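Local coordinates for protein probable oxidoreductase (Mycobacterium abscessus, PDB 4EYE) that probably acts as an oxidoreductase of the quinone oxidoreductase type within the medium-chain dehydrogenase/reductase superfamily, its natural substrate not established, at residues T197-V200 against K201-G204; L301-L304 against V305-M309; P63-L66 against M67-G70; G322-A325 against L326-A330. All blocks are in the same frame, centred on the assembly; numbering follows the deposited sequence.

Contact 1: residues T197-V200 against K201-G204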
loop_
_atom_site.group_PDB
_atom_site.type_symbol
_atom_site.label_atom_id
_atom_site.label_comp_id
_atom_site.label_asym_id
_atom_site.label_seq_id
_atom_site.Cartn_x
_atom_site.Cartn_y
_atom_site.Cartn_z
ATOM N N THR A 197 -13.257 -1.372 -14.031
ATOM C CA THR A 197 -13.938 -0.090 -14.152
ATOM C C THR A 197 -14.994 0.138 -13.062
ATOM O O THR A 197 -15.010 1.197 -12.442
ATOM C CB THR A 197 -14.589 0.072 -15.564
ATOM O OG1 THR A 197 -13.547 0.067 -16.540
ATOM C CG2 THR A 197 -15.345 1.393 -15.665
ATOM N N GLU A 198 -15.863 -0.849 -12.819
ATOM C CA GLU A 198 -16.923 -0.678 -11.798
ATOM C C GLU A 198 -16.346 -0.666 -10.376
ATOM O O GLU A 198 -16.831 0.058 -9.504
ATOM C CB GLU A 198 -17.991 -1.771 -11.904
ATOM C CG GLU A 198 -18.700 -1.804 -13.243
ATOM C CD GLU A 198 -19.364 -0.500 -13.595
ATOM O OE1 GLU A 198 -19.430 -0.218 -14.810
ATOM O OE2 GLU A 198 -19.815 0.247 -12.680
ATOM N N PHE A 199 -15.332 -1.480 -10.155
ATOM C CA PHE A 199 -14.643 -1.490 -8.872
ATOM C C PHE A 199 -14.128 -0.106 -8.560
ATOM O O PHE A 199 -14.379 0.439 -7.495
ATOM C CB PHE A 199 -13.487 -2.469 -8.874
ATOM C CG PHE A 199 -12.622 -2.364 -7.629
ATOM C CD1 PHE A 199 -13.032 -2.940 -6.450
ATOM C CD2 PHE A 199 -11.444 -1.639 -7.648
ATOM C CE1 PHE A 199 -12.235 -2.829 -5.293
ATOM C CE2 PHE A 199 -10.660 -1.520 -6.503
ATOM C CZ PHE A 199 -11.068 -2.101 -5.328
ATOM N N VAL A 200 -13.399 0.466 -9.504
ATOM C CA VAL A 200 -12.812 1.789 -9.330
ATOM C C VAL A 200 -13.861 2.852 -9.103
ATOM O O VAL A 200 -13.715 3.704 -8.200
ATOM C CB VAL A 200 -11.844 2.116 -10.500
ATOM C CG1 VAL A 200 -11.547 3.597 -10.568
ATOM C CG2 VAL A 200 -10.566 1.295 -10.310
ATOM N N LYS A 201 -14.946 2.801 -9.898
ATOM C CA LYS A 201 -16.077 3.686 -9.639
ATOM C C LYS A 201 -16.584 3.507 -8.198
ATOM O O LYS A 201 -16.813 4.479 -7.501
ATOM C CB LYS A 201 -17.208 3.444 -10.677
ATOM C CG LYS A 201 -18.229 4.553 -10.714
ATOM C CD LYS A 201 -17.688 5.898 -11.218
ATOM C CE LYS A 201 -18.741 7.006 -11.058
ATOM N NZ LYS A 201 -18.127 8.363 -11.264
ATOM N N SER A 202 -16.748 2.264 -7.739
ATOM C CA SER A 202 -17.265 2.032 -6.388
ATOM C C SER A 202 -16.323 2.577 -5.293
ATOM O O SER A 202 -16.761 2.897 -4.190
ATOM C CB SER A 202 -17.521 0.542 -6.137
ATOM O OG SER A 202 -16.298 -0.163 -5.873
ATOM N N VAL A 203 -15.029 2.664 -5.572
ATOM C CA VAL A 203 -14.086 3.173 -4.568
ATOM C C VAL A 203 -14.215 4.706 -4.420
ATOM O O VAL A 203 -13.754 5.299 -3.425
ATOM C CB VAL A 203 -12.633 2.762 -4.949
ATOM C CG1 VAL A 203 -11.646 3.403 -4.003
ATOM C CG2 VAL A 203 -12.506 1.242 -4.898
ATOM N N GLY A 204 -14.812 5.339 -5.424
ATOM C CA GLY A 204 -15.142 6.773 -5.370
ATOM C C GLY A 204 -14.516 7.676 -6.409
ATOM O O GLY A 204 -14.576 8.882 -6.266
#
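Lys-201 closes the first helical turn back on Thr-197, its N lying 3.0 Å from Thr-197 O. The lysine side chain, bent at its second torsion, leads away from the preceding turn, and its NZ is hydrogen-bonded to the carbonyl O of Ala-205. Ser-202 follows with two grips: its N bonds to Glu-198 O, and its OG donates to Phe-199 O at 2.6 Å. With chi1 at 78°, OG sits between the serine's own backbone N and carbonyl carbon, which turns it back along the helix to that oxygen. Val-203 N also reaches Phe-199 O, at 3.0 Å, while Val-203 CG2 lies over one face of the Phe-199 ring, 3.9 Å from its centroid, as a CH-pi contact displaced toward the rim. Gly-204 then leaves the helix with positive phi in a Schellman motif. Helix 197-203 is the crossover between strands 186-191 and 207-210 of the Rossmann-type sheet, and Val-200 packs on both strands. One carbonyl, Phe-199 O, thus accepts from a backbone N-H and a hydroxyl together, so the serine's polar end is satisfied within its own helix.

Contact 2: residues L301-L304 against V305-M309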
loop_
_atom_site.group_PDB
_atom_site.type_symbol
_atom_site.label_atom_id
_atom_site.label_comp_id
_atom_site.label_asym_id
_atom_site.label_seq_id
_atom_site.Cartn_x
_atom_site.Cartn_y
_atom_site.Cartn_z
ATOM N N LEU A 301 -4.976 9.368 8.982
ATOM C CA LEU A 301 -5.728 8.189 8.510
ATOM C C LEU A 301 -6.846 7.796 9.484
ATOM O O LEU A 301 -7.940 7.421 9.044
ATOM C CB LEU A 301 -4.807 7.006 8.216
ATOM C CG LEU A 301 -3.899 7.187 7.005
ATOM C CD1 LEU A 301 -2.876 6.030 7.007
ATOM C CD2 LEU A 301 -4.653 7.308 5.650
ATOM N N GLU A 302 -6.570 7.890 10.769
ATOM C CA GLU A 302 -7.585 7.646 11.794
ATOM C C GLU A 302 -8.813 8.595 11.617
ATOM O O GLU A 302 -9.924 8.179 11.817
ATOM C CB GLU A 302 -7.013 7.838 13.211
ATOM C CG GLU A 302 -6.045 6.742 13.638
ATOM C CD GLU A 302 -5.292 7.036 14.939
ATOM O OE1 GLU A 302 -5.206 8.192 15.404
ATOM O OE2 GLU A 302 -4.762 6.067 15.515
ATOM N N LYS A 303 -8.551 9.853 11.237
ATOM C CA LYS A 303 -9.582 10.830 10.976
ATOM C C LYS A 303 -10.382 10.476 9.721
ATOM O O LYS A 303 -11.629 10.480 9.751
ATOM C CB LYS A 303 -8.969 12.227 10.846
ATOM C CG LYS A 303 -9.892 13.320 10.267
ATOM C CD LYS A 303 -9.176 14.673 10.191
ATOM C CE LYS A 303 -9.562 15.507 8.956
ATOM N NZ LYS A 303 -10.848 16.221 9.136
ATOM N N LEU A 304 -9.682 10.131 8.640
ATOM C CA LEU A 304 -10.350 9.675 7.411
ATOM C C LEU A 304 -11.224 8.448 7.652
ATOM O O LEU A 304 -12.334 8.409 7.146
ATOM C CB LEU A 304 -9.355 9.466 6.255
ATOM C CG LEU A 304 -8.628 10.746 5.808
ATOM C CD1 LEU A 304 -7.460 10.496 4.863
ATOM C CD2 LEU A 304 -9.600 11.718 5.164
ATOM N N VAL A 305 -10.745 7.485 8.440
ATOM C CA VAL A 305 -11.517 6.294 8.809
ATOM C C VAL A 305 -12.737 6.650 9.685
ATOM O O VAL A 305 -13.838 6.155 9.437
ATOM C CB VAL A 305 -10.633 5.232 9.524
ATOM C CG1 VAL A 305 -11.504 4.110 10.133
ATOM C CG2 VAL A 305 -9.577 4.654 8.551
ATOM N N ALA A 306 -12.547 7.552 10.676
ATOM C CA ALA A 306 -13.669 8.061 11.466
ATOM C C ALA A 306 -14.729 8.676 10.573
ATOM O O ALA A 306 -15.907 8.499 10.824
ATOM C CB ALA A 306 -13.195 9.085 12.512
ATOM N N GLU A 307 -14.311 9.371 9.520
ATOM C CA GLU A 307 -15.220 10.050 8.632
ATOM C C GLU A 307 -15.877 9.115 7.612
ATOM O O GLU A 307 -16.846 9.508 6.933
ATOM C CB GLU A 307 -14.494 11.212 7.925
ATOM C CG GLU A 307 -14.103 12.301 8.901
ATOM C CD GLU A 307 -13.227 13.376 8.261
ATOM O OE1 GLU A 307 -12.851 13.239 7.074
ATOM O OE2 GLU A 307 -12.969 14.400 8.937
ATOM N N GLY A 308 -15.402 7.876 7.557
ATOM C CA GLY A 308 -16.092 6.795 6.823
ATOM C C GLY A 308 -15.221 5.994 5.868
ATOM O O GLY A 308 -15.705 5.058 5.248
ATOM N N MET A 309 -13.948 6.346 5.720
ATOM C CA MET A 309 -13.122 5.619 4.757
ATOM C C MET A 309 -12.944 4.152 5.174
ATOM O O MET A 309 -12.556 3.855 6.297
ATOM C CB MET A 309 -11.744 6.298 4.586
ATOM C CG MET A 309 -10.906 5.747 3.450
ATOM S SD MET A 309 -9.332 6.617 3.277
ATOM C CE MET A 309 -8.416 6.058 4.722
#
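The carboxylate of Glu-307 is the flat group that crosses to Lys-303 here, at the Schellman motif that ends helix 293-306. Lys-303 NZ meets Glu-307 OE2 at 2.8 Å on the syn side, 23° out of the carboxylate plane, as a salt bridge between residues four apart. The other oxygen, Glu-307 OE1, lies 4.1 Å from Leu-304 CD2, a loose approach. Bends at the third and fourth torsions of the lysine carry NZ round to the acid, while the glutamate runs extended beyond CG; the aliphatic part of Lys-303 lies beside the acid too, with CG 3.5 Å from Glu-307 OE2.

Beneath this bridge the backbone turns out of the helix. Gly-308 takes a positive phi of 130°, and two bonds close the motif: Gly-308 N to Val-305 O at 3.0 Å, and, as the chain folds back, Met-309 N to Leu-304 O, also at 3.0 Å. Weaker bonds from Glu-307 N and Gly-308 N share the latter oxygen. Past the turn, Met-309 points back at the helix, and its thioether joins Leu-301 and Leu-304 in an apolar patch against Ile-179 of helix 171-182. The bend at its third torsion turns the terminal methyl inward: Met-309 CE lies 3.9 Å from Leu-304 CB and 4.1 Å from Leu-301 CD2.

Contact 3: residues P63-L66 against M67-G70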
loop_
_atom_site.group_PDB
_atom_site.type_symbol
_atom_site.label_atom_id
_atom_site.label_comp_id
_atom_site.label_asym_id
_atom_site.label_seq_id
_atom_site.Cartn_x
_atom_site.Cartn_y
_atom_site.Cartn_z
ATOM N N PRO A 63 6.158 -5.091 -3.098
ATOM C CA PRO A 63 7.507 -5.468 -2.617
ATOM C C PRO A 63 7.647 -6.929 -2.202
ATOM O O PRO A 63 8.668 -7.562 -2.508
ATOM C CB PRO A 63 7.732 -4.538 -1.429
ATOM C CG PRO A 63 6.953 -3.299 -1.794
ATOM C CD PRO A 63 5.705 -3.826 -2.493
ATOM N N ASP A 64 6.606 -7.492 -1.586
ATOM C CA ASP A 64 6.629 -8.901 -1.188
ATOM C C ASP A 64 6.895 -9.760 -2.394
ATOM O O ASP A 64 7.776 -10.622 -2.397
ATOM C CB ASP A 64 5.310 -9.416 -0.572
ATOM C CG ASP A 64 4.840 -8.643 0.624
ATOM O OD1 ASP A 64 5.659 -8.105 1.429
ATOM O OD2 ASP A 64 3.589 -8.668 0.843
ATOM N N TYR A 65 6.094 -9.540 -3.417
ATOM C CA TYR A 65 6.205 -10.279 -4.673
ATOM C C TYR A 65 7.606 -10.131 -5.325
ATOM O O TYR A 65 8.244 -11.112 -5.738
ATOM C CB TYR A 65 5.108 -9.772 -5.615
ATOM C CG TYR A 65 5.269 -10.243 -7.043
ATOM C CD1 TYR A 65 5.307 -11.594 -7.333
ATOM C CD2 TYR A 65 5.381 -9.344 -8.090
ATOM C CE1 TYR A 65 5.458 -12.042 -8.626
ATOM C CE2 TYR A 65 5.554 -9.791 -9.399
ATOM C CZ TYR A 65 5.604 -11.156 -9.645
ATOM O OH TYR A 65 5.754 -11.642 -10.923
ATOM N N LEU A 66 8.080 -8.893 -5.396
ATOM C CA LEU A 66 9.415 -8.614 -5.934
ATOM C C LEU A 66 10.476 -9.381 -5.150
ATOM O O LEU A 66 11.422 -9.904 -5.751
ATOM C CB LEU A 66 9.716 -7.082 -5.925
ATOM C CG LEU A 66 8.840 -6.176 -6.840
ATOM C CD1 LEU A 66 9.284 -4.692 -6.921
ATOM C CD2 LEU A 66 8.816 -6.738 -8.276
ATOM N N MET A 67 10.316 -9.449 -3.821
ATOM C CA MET A 67 11.275 -10.132 -2.976
ATOM C C MET A 67 11.312 -11.620 -3.296
ATOM O O MET A 67 12.364 -12.213 -3.320
ATOM C CB MET A 67 10.983 -9.906 -1.494
ATOM C CG MET A 67 11.385 -8.526 -1.070
ATOM S SD MET A 67 11.111 -8.196 0.688
ATOM C CE MET A 67 12.579 -8.891 1.364
ATOM N N THR A 68 10.150 -12.204 -3.585
ATOM C CA THR A 68 10.118 -13.612 -3.964
ATOM C C THR A 68 10.878 -13.920 -5.272
ATOM O O THR A 68 11.274 -15.066 -5.493
ATOM C CB THR A 68 8.718 -14.164 -4.052
ATOM O OG1 THR A 68 8.065 -13.715 -5.243
ATOM C CG2 THR A 68 7.931 -13.779 -2.788
ATOM N N LYS A 69 11.088 -12.893 -6.099
ATOM C CA LYS A 69 11.872 -13.044 -7.339
ATOM C C LYS A 69 13.299 -12.533 -7.255
ATOM O O LYS A 69 13.971 -12.512 -8.249
ATOM C CB LYS A 69 11.188 -12.309 -8.503
ATOM C CG LYS A 69 9.812 -12.841 -8.823
ATOM C CD LYS A 69 9.253 -12.309 -10.111
ATOM C CE LYS A 69 9.202 -10.786 -10.116
ATOM N NZ LYS A 69 8.545 -10.236 -11.353
ATOM N N GLY A 70 13.723 -12.068 -6.087
ATOM C CA GLY A 70 14.997 -11.395 -5.921
ATOM C C GLY A 70 15.125 -10.093 -6.709
ATOM O O GLY A 70 16.231 -9.740 -7.135
#
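Lys-69 reaches back over one helical turn to Tyr-65, at the Schellman motif that ends helix 62-68 in the GroES-like part of the protein. From its start, Lys-69 CB lies 3.7 Å from Leu-66 O, and CG passes 3.9 Å from Tyr-65 O. CD then comes up beside the phenol end of the ring, and a bend at the third torsion (chi3 -57°) keeps CE there, 3.6 Å from both Tyr-65 CZ and Tyr-65 OH. At the tip, NZ makes a weak hydrogen bond to Tyr-65 OH at 3.2 Å; its stronger partner is Glu-71, with which it forms a salt bridge. The ammonium group is therefore shared between a carboxylate and a phenol oxygen, and the methylenes behind it cross the phenol end of the tyrosine at a slant.

The backbone beneath is tied by a side chain as well. A chi1 of 75° folds the Thr-68 hydroxyl back toward Tyr-65 O, to which it donates in the carbonyl plane and on a lone pair. Thr-68 CG2 meanwhile rests near Asp-64 O. Gly-70 leaves the helix with positive phi, its N bonded to Met-67 O at 3.1 Å. Lys-69 N bonds to Leu-66 O at 3.0 Å from above the carbonyl plane. The hydroxyl link is shorter than either: Thr-68 OG1 to Tyr-65 O is 2.7 Å.

Contact 4: residues G322-A325 against L326-A330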
loop_
_atom_site.group_PDB
_atom_site.type_symbol
_atom_site.label_atom_id
_atom_site.label_comp_id
_atom_site.label_asym_id
_atom_site.label_seq_id
_atom_site.Cartn_x
_atom_site.Cartn_y
_atom_site.Cartn_z
ATOM N N GLY A 322 -0.936 -19.384 0.410
ATOM C CA GLY A 322 -0.134 -18.204 0.052
ATOM C C GLY A 322 0.537 -18.278 -1.318
ATOM O O GLY A 322 0.667 -17.259 -2.007
ATOM N N ARG A 323 0.990 -19.452 -1.728
ATOM C CA ARG A 323 1.571 -19.547 -3.068
ATOM C C ARG A 323 0.574 -19.137 -4.138
ATOM O O ARG A 323 0.861 -18.242 -4.959
ATOM C CB ARG A 323 2.098 -20.939 -3.403
ATOM C CG ARG A 323 2.373 -21.100 -4.887
ATOM C CD ARG A 323 2.678 -22.547 -5.271
ATOM N NE ARG A 323 3.770 -23.035 -4.464
ATOM C CZ ARG A 323 4.485 -24.127 -4.733
ATOM N NH1 ARG A 323 4.230 -24.848 -5.833
ATOM N NH2 ARG A 323 5.485 -24.462 -3.904
ATOM N N GLN A 324 -0.589 -19.758 -4.134
ATOM C CA GLN A 324 -1.623 -19.364 -5.101
ATOM C C GLN A 324 -2.046 -17.883 -4.958
ATOM O O GLN A 324 -2.331 -17.231 -5.945
ATOM C CB GLN A 324 -2.869 -20.244 -4.955
ATOM C CG GLN A 324 -3.921 -20.005 -6.049
ATOM C CD GLN A 324 -3.371 -20.340 -7.432
ATOM O OE1 GLN A 324 -3.345 -19.488 -8.327
ATOM N NE2 GLN A 324 -2.846 -21.559 -7.589
ATOM N N ALA A 325 -2.103 -17.376 -3.715
ATOM C CA ALA A 325 -2.472 -15.992 -3.470
ATOM C C ALA A 325 -1.469 -15.089 -4.210
ATOM O O ALA A 325 -1.849 -14.138 -4.944
ATOM C CB ALA A 325 -2.470 -15.697 -1.958
ATOM N N LEU A 326 -0.188 -15.377 -4.012
ATOM C CA LEU A 326 0.856 -14.549 -4.605
ATOM C C LEU A 326 0.885 -14.669 -6.142
ATOM O O LEU A 326 1.184 -13.712 -6.845
ATOM C CB LEU A 326 2.232 -14.839 -3.966
ATOM C CG LEU A 326 2.641 -13.916 -2.819
ATOM C CD1 LEU A 326 2.958 -12.503 -3.412
ATOM C CD2 LEU A 326 1.547 -13.845 -1.760
ATOM N N GLN A 327 0.598 -15.845 -6.654
ATOM C CA GLN A 327 0.511 -16.043 -8.117
ATOM C C GLN A 327 -0.636 -15.201 -8.704
ATOM O O GLN A 327 -0.474 -14.539 -9.723
ATOM C CB GLN A 327 0.257 -17.521 -8.444
ATOM C CG GLN A 327 0.502 -17.891 -9.923
ATOM C CD GLN A 327 1.920 -17.592 -10.338
ATOM O OE1 GLN A 327 2.871 -18.174 -9.826
ATOM N NE2 GLN A 327 2.075 -16.664 -11.247
ATOM N N ASP A 328 -1.784 -15.215 -8.039
ATOM C CA ASP A 328 -2.915 -14.381 -8.488
ATOM C C ASP A 328 -2.547 -12.909 -8.485
ATOM O O ASP A 328 -2.846 -12.175 -9.430
ATOM C CB ASP A 328 -4.112 -14.626 -7.597
ATOM C CG ASP A 328 -4.730 -16.002 -7.822
ATOM O OD1 ASP A 328 -4.362 -16.678 -8.803
ATOM O OD2 ASP A 328 -5.608 -16.378 -7.018
ATOM N N PHE A 329 -1.853 -12.494 -7.444
ATOM C CA PHE A 329 -1.378 -11.126 -7.355
ATOM C C PHE A 329 -0.452 -10.766 -8.529
ATOM O O PHE A 329 -0.594 -9.720 -9.147
ATOM C CB PHE A 329 -0.651 -10.901 -6.014
ATOM C CG PHE A 329 -0.073 -9.528 -5.888
ATOM C CD1 PHE A 329 1.228 -9.259 -6.316
ATOM C CD2 PHE A 329 -0.837 -8.497 -5.393
ATOM C CE1 PHE A 329 1.739 -7.971 -6.231
ATOM C CE2 PHE A 329 -0.338 -7.213 -5.295
ATOM C CZ PHE A 329 0.945 -6.945 -5.705
ATOM N N ALA A 330 0.504 -11.635 -8.796
ATOM C CA ALA A 330 1.443 -11.481 -9.920
ATOM C C ALA A 330 0.738 -11.505 -11.296
ATOM O O ALA A 330 1.119 -10.769 -12.184
ATOM C CB ALA A 330 2.501 -12.577 -9.861
#
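Two torsions of Gln-324 bring its amide round to Asp-328: CG stands anti to the backbone N (chi1 -173°), and the chain then bends at chi2 (62°), curling the side chain along the outside of helix 322-330. Asp-328 answers from one turn further on, its CG beside its own backbone N, which sets this carboxylate carbon, Asp-328 CG, 3.3 Å from Gln-324 O. The amide and carboxylate planes cross at 48°. This helix is the crossover of a beta-alpha-beta unit linking the parallel strands 313-318 and 337-341.

The backbone beneath keeps a regular alpha-helical pattern throughout. Leu-326 N bonds to Gly-322 O and Gln-327 N to Arg-323 O. Asp-328 N and Phe-329 N carry the series on to Gln-324 O and Ala-325 O, each at 3.0 Å.

The helix packs on two elements of the fold: Ala-325 is buried against Met-338 and Leu-340 of strand 337-341, and Leu-326 and Phe-329 pack on helix 62-68. Arg-323 and Gln-324 are exposed. Among the polar chains, Arg-323 NH2 is hydrogen-bonded to the carbonyl O of Leu-36, and Gln-327 NE2 to Asp-331 OD1. Leu-326 lies back along its own helix toward Gly-322, a residue with no side chain to meet it: Leu-326 CD2 meets backbone at Gly-322 O (3.5 Å) and, more loosely, the methyl Ala-325 CB (4.4 Å).

How the contacts relate
Along the chain the order is contact 3, contact 1, contact 2, contact 4, each along one helix, the first three including its C-terminal turn. Contacts 3 and 4, with centres about 12 Å apart, touch: Tyr-65 of helix 62-68 packs on Leu-326, Phe-329 and Ala-330 of helix 322-330, Tyr-65 CB standing 3.9 Å from Phe-329 CE1. A late helix thus covers one from the GroES-like region. Contact 1 lies on a crossover helix flanking the Rossmann-type parallel sheet, its nearest atoms about 7 Å from contact 2; both pack on helix 171-182. Contacts 2 and 3, centres about 31 Å apart, flank the chain's centre from opposite sides, so the set samples both halves of the two-domain fold.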